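Local coordinates for protein importin-95 (Chaetomium thermophilum, PDB 4XRI) that probably carries protein cargo into the nucleus as a flexible HEAT-repeat transport receptor of the importin-beta family and is likely to bind a small GTPase, at residues Gly522-Thr525 with Val526-Ala529; Leu577-Glu580 with Asp581-Ser585. The protein carries 2 engineered substitutions. One frame throughout, in Å; residues are numbered along the deposited sequence.

In the fold
Both contacts are local ones within helices of the HEAT-repeat superhelix, and both belong to the importin beta-1-like part of the chain. Interaction 1 comes first along the chain, at the N-terminal start of helix 524-539. Interaction 2 follows after the intervening helix 546-567, inside helix 573-597. Their centres lie about 10 Å apart, because the two helices pack side by side. Ser524 and Thr528 of the first face Asp581 and Ser585 of the second, with Ser524 OG 3.9 Å from Asp581 OD1, and Arg527 meets Ile578 through NH1. A capped helix start is thus laid against the flank of a later helix, as in the layered packing of an all-helical solenoid.

Interaction 1: Gly522-Thr525 with Val526-Ala529; sequences GDST and VRTA
Arg527 N donates to Asp523 O at 3.0 Å in a nearly straight bond, the first i-to-i+4 link of helix 524-539; Thr528 N to Ser524 O and Ala529 N to Thr525 O continue the series. Asp523 is the N-cap residue. Its chi1 of -168° sets CG trans to the backbone N and beside the carbonyl carbon, and the carboxylate caps the first turn: OD2 accepts from Thr525 N at 2.9 Å, 25° out of the carboxylate plane, and more weakly from Val526 N at 3.4 Å. Ser524 OG takes part in two water bridges, one to Arg527 NH1 and the other to Thr528 OG1. The arginine chain bends at chi3 (-58°), bringing NH1 to 3.4 Å from Ser524 CA, while NH2 is hydrogen-bonded to Pro519 O ahead of the helix. Packing is modest: Asp523 CB meets Val526 CG2 at 3.7 Å, the two side chains crossing at about a right angle, and Val526 also rests on Ala477 of helix 477-490. Replacing the guanidinium of Arg527 with an alanine's methyl is likely to leave Pro519 O without this donor, and the water bridging Ser524 OG and NH1 without its arginine partner. The first turn is therefore secured mainly by polar groups, with a carboxylate that would probably interact favourably with the positive end of the helix dipole.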
loop_
_atom_site.group_PDB
_atom_site.type_symbol
_atom_site.label_atom_id
_atom_site.label_comp_id
_atom_site.label_asym_id
_atom_site.label_seq_id
_atom_site.Cartn_x
_atom_site.Cartn_y
_atom_site.Cartn_z
ATOM N N GLY A 522 0.702 -19.939 24.756
ATOM C CA GLY A 522 0.958 -20.386 23.400
ATOM C C GLY A 522 1.610 -19.287 22.584
ATOM O O GLY A 522 1.787 -18.169 23.069
ATOM N N ASP A 523 1.980 -19.595 21.346
ATOM C CA ASP A 523 2.550 -18.577 20.475
ATOM C C ASP A 523 1.493 -17.520 20.180
ATOM O O ASP A 523 0.399 -17.835 19.710
ATOM C CB ASP A 523 3.077 -19.189 19.176
ATOM C CG ASP A 523 3.931 -18.219 18.384
ATOM O OD1 ASP A 523 5.171 -18.369 18.392
ATOM O OD2 ASP A 523 3.363 -17.301 17.762
ATOM N N SER A 524 1.826 -16.267 20.475
ATOM C CA SER A 524 0.887 -15.164 20.318
ATOM C C SER A 524 0.424 -15.010 18.875
ATOM O O SER A 524 -0.729 -14.668 18.619
ATOM C CB SER A 524 1.514 -13.856 20.806
ATOM O OG SER A 524 0.628 -12.766 20.614
ATOM N N THR A 525 1.328 -15.269 17.935
ATOM C CA THR A 525 1.018 -15.129 16.518
ATOM C C THR A 525 0.035 -16.205 16.060
ATOM O O THR A 525 -0.827 -15.953 15.219
ATOM C CB THR A 525 2.297 -15.196 15.658
ATOM O OG1 THR A 525 3.221 -14.193 16.096
ATOM C CG2 THR A 525 1.974 -14.970 14.188
ATOM N N VAL A 526 0.168 -17.404 16.617
ATOM C CA VAL A 526 -0.750 -18.494 16.301
ATOM C C VAL A 526 -2.125 -18.208 16.893
ATOM O O VAL A 526 -3.152 -18.429 16.250
ATOM C CB VAL A 526 -0.239 -19.847 16.831
ATOM C CG1 VAL A 526 -1.263 -20.944 16.575
ATOM C CG2 VAL A 526 1.089 -20.197 16.185
ATOM N N ARG A 527 -2.127 -17.717 18.128
ATOM C CA ARG A 527 -3.357 -17.314 18.799
ATOM C C ARG A 527 -4.126 -16.297 17.964
ATOM O O ARG A 527 -5.329 -16.439 17.742
ATOM C CB ARG A 527 -3.044 -16.729 20.178
ATOM C CG ARG A 527 -4.273 -16.251 20.932
ATOM C CD ARG A 527 -3.913 -15.558 22.237
ATOM N NE ARG A 527 -3.135 -16.421 23.121
ATOM C CZ ARG A 527 -1.868 -16.199 23.458
ATOM N NH1 ARG A 527 -1.233 -15.133 22.989
ATOM N NH2 ARG A 527 -1.239 -17.039 24.268
ATOM N N THR A 528 -3.414 -15.274 17.501
ATOM C CA THR A 528 -4.000 -14.210 16.694
ATOM C C THR A 528 -4.558 -14.737 15.378
ATOM O O THR A 528 -5.688 -14.422 14.996
ATOM C CB THR A 528 -2.966 -13.111 16.391
ATOM O OG1 THR A 528 -2.566 -12.483 17.615
ATOM C CG2 THR A 528 -3.555 -12.062 15.462
ATOM N N ALA A 529 -3.754 -15.543 14.689
ATOM C CA ALA A 529 -4.146 -16.102 13.401
ATOM C C ALA A 529 -5.378 -16.993 13.529
ATOM O O ALA A 529 -6.262 -16.968 12.673
ATOM C CB ALA A 529 -2.998 -16.879 12.793
HETATM O O HOH W 1 -2.023 -12.381 22.338
HETATM O O HOH W 2 0.216 -11.506 18.201
#

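Interaction 2: Leu577-Glu580 with Asp581-Ser585; sequences LILE and DMQTS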
loop_
_atom_site.group_PDB
_atom_site.type_symbol
_atom_site.label_atom_id
_atom_site.label_comp_id
_atom_site.label_asym_id
_atom_site.label_seq_id
_atom_site.Cartn_x
_atom_site.Cartn_y
_atom_site.Cartn_z
ATOM N N LEU A 577 2.027 -5.767 24.892
ATOM C CA LEU A 577 1.733 -6.118 23.504
ATOM C C LEU A 577 0.917 -7.402 23.392
ATOM O O LEU A 577 -0.046 -7.469 22.630
ATOM C CB LEU A 577 3.029 -6.261 22.702
ATOM C CG LEU A 577 3.461 -5.060 21.857
ATOM C CD1 LEU A 577 2.486 -4.840 20.709
ATOM C CD2 LEU A 577 3.585 -3.810 22.713
ATOM N N ILE A 578 1.309 -8.416 24.155
ATOM C CA ILE A 578 0.614 -9.698 24.145
ATOM C C ILE A 578 -0.830 -9.549 24.625
ATOM O O ILE A 578 -1.753 -10.123 24.048
ATOM C CB ILE A 578 1.345 -10.735 25.019
ATOM C CG1 ILE A 578 2.674 -11.120 24.369
ATOM C CG2 ILE A 578 0.484 -11.973 25.225
ATOM C CD1 ILE A 578 3.459 -12.151 25.154
ATOM N N LEU A 579 -1.013 -8.761 25.677
ATOM C CA LEU A 579 -2.338 -8.506 26.231
ATOM C C LEU A 579 -3.209 -7.755 25.226
ATOM O O LEU A 579 -4.399 -8.043 25.083
ATOM C CB LEU A 579 -2.220 -7.716 27.541
ATOM C CG LEU A 579 -3.452 -7.457 28.416
ATOM C CD1 LEU A 579 -4.175 -6.181 28.011
ATOM C CD2 LEU A 579 -4.396 -8.652 28.391
ATOM N N GLU A 580 -2.608 -6.795 24.531
ATOM C CA GLU A 580 -3.344 -5.972 23.579
ATOM C C GLU A 580 -3.768 -6.770 22.347
ATOM O O GLU A 580 -4.872 -6.582 21.832
ATOM C CB GLU A 580 -2.507 -4.758 23.172
ATOM C CG GLU A 580 -2.433 -3.692 24.258
ATOM C CD GLU A 580 -1.506 -2.544 23.911
ATOM O OE1 GLU A 580 -0.928 -2.552 22.805
ATOM O OE2 GLU A 580 -1.358 -1.631 24.752
ATOM N N ASP A 581 -2.904 -7.674 21.894
ATOM C CA ASP A 581 -3.246 -8.566 20.789
ATOM C C ASP A 581 -4.390 -9.503 21.181
ATOM O O ASP A 581 -5.259 -9.808 20.367
ATOM C CB ASP A 581 -2.028 -9.386 20.348
ATOM C CG ASP A 581 -1.028 -8.571 19.553
ATOM O OD1 ASP A 581 0.093 -9.072 19.328
ATOM O OD2 ASP A 581 -1.359 -7.435 19.153
ATOM N N MET A 582 -4.377 -9.958 22.431
ATOM C CA MET A 582 -5.420 -10.840 22.955
ATOM C C MET A 582 -6.784 -10.152 22.945
ATOM O O MET A 582 -7.772 -10.702 22.446
ATOM C CB MET A 582 -5.071 -11.289 24.376
ATOM C CG MET A 582 -6.017 -12.320 24.962
ATOM S SD MET A 582 -5.529 -12.782 26.638
ATOM C CE MET A 582 -3.753 -12.908 26.439
ATOM N N GLN A 583 -6.825 -8.945 23.497
ATOM C CA GLN A 583 -8.062 -8.182 23.581
ATOM C C GLN A 583 -8.569 -7.777 22.202
ATOM O O GLN A 583 -9.771 -7.806 21.943
ATOM C CB GLN A 583 -7.855 -6.945 24.453
ATOM C CG GLN A 583 -7.673 -7.250 25.934
ATOM C CD GLN A 583 -7.401 -6.010 26.753
ATOM O OE1 GLN A 583 -6.742 -5.081 26.289
ATOM N NE2 GLN A 583 -7.914 -5.984 27.978
ATOM N N THR A 584 -7.647 -7.419 21.313
ATOM C CA THR A 584 -8.007 -7.012 19.958
ATOM C C THR A 584 -8.594 -8.182 19.175
ATOM O O THR A 584 -9.577 -8.031 18.446
ATOM C CB THR A 584 -6.795 -6.446 19.193
ATOM O OG1 THR A 584 -6.309 -5.278 19.867
ATOM C CG2 THR A 584 -7.188 -6.067 17.776
ATOM N N SER A 585 -7.980 -9.351 19.331
ATOM C CA SER A 585 -8.456 -10.560 18.669
ATOM C C SER A 585 -9.828 -10.967 19.201
ATOM O O SER A 585 -10.718 -11.343 18.437
ATOM C CB SER A 585 -7.460 -11.707 18.854
ATOM O OG SER A 585 -6.241 -11.443 18.181
#
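Gln583 lies across Leu579, one turn earlier in helix 573-597, and their backbones are joined by the bond from Gln583 N to Leu579 O. Leaving the main chain, Gln583 CB passes the same carbonyl oxygen, and CG comes to 3.5 Å from Leu579 O. CG stands anti to the carbonyl carbon (chi1 -70°) and the chain then runs extended, carrying the amide out to the leucine methyl: Leu579 CD1 is 3.5 Å from Gln583 CD, 3.3 Å from OE1 and 3.7 Å from NE2. The polar end is completed elsewhere, since NE2 is hydrogen-bonded to Thr563 OG1.

On the next residue the hydroxyl turns back to the helix. Thr584 OG1 donates to Glu580 O at 2.8 Å, and Thr584 N reaches the same oxygen at 2.9 Å from the opposite face of the carbonyl plane, which probably helps fix the rotation of Thr584, whose OG1 is also hydrogen-bonded to Ser624 OG. Ser585 OG and N hold Asp581 O in the same manner. The extended Glu580 chain carries OE2 to a salt bridge with Lys576 NZ, one turn earlier in the same helix, whereas Asp581 stays close to the backbone, its CG 3.4 Å from Leu577 O.

These side chains fan out to three neighbours. Leu579 and Met582 pack on helix 546-567; a glycerol, probably from the crystallisation liquor, lies about 4 Å from the Leu579 side chain. Glu580, Gln583 and Thr584 meet Val625 of helix 625-640, and Asp581 and Ser585 face helix 524-539, so this part of helix 573-597 packs against two preceding helices and one later helix of the solenoid.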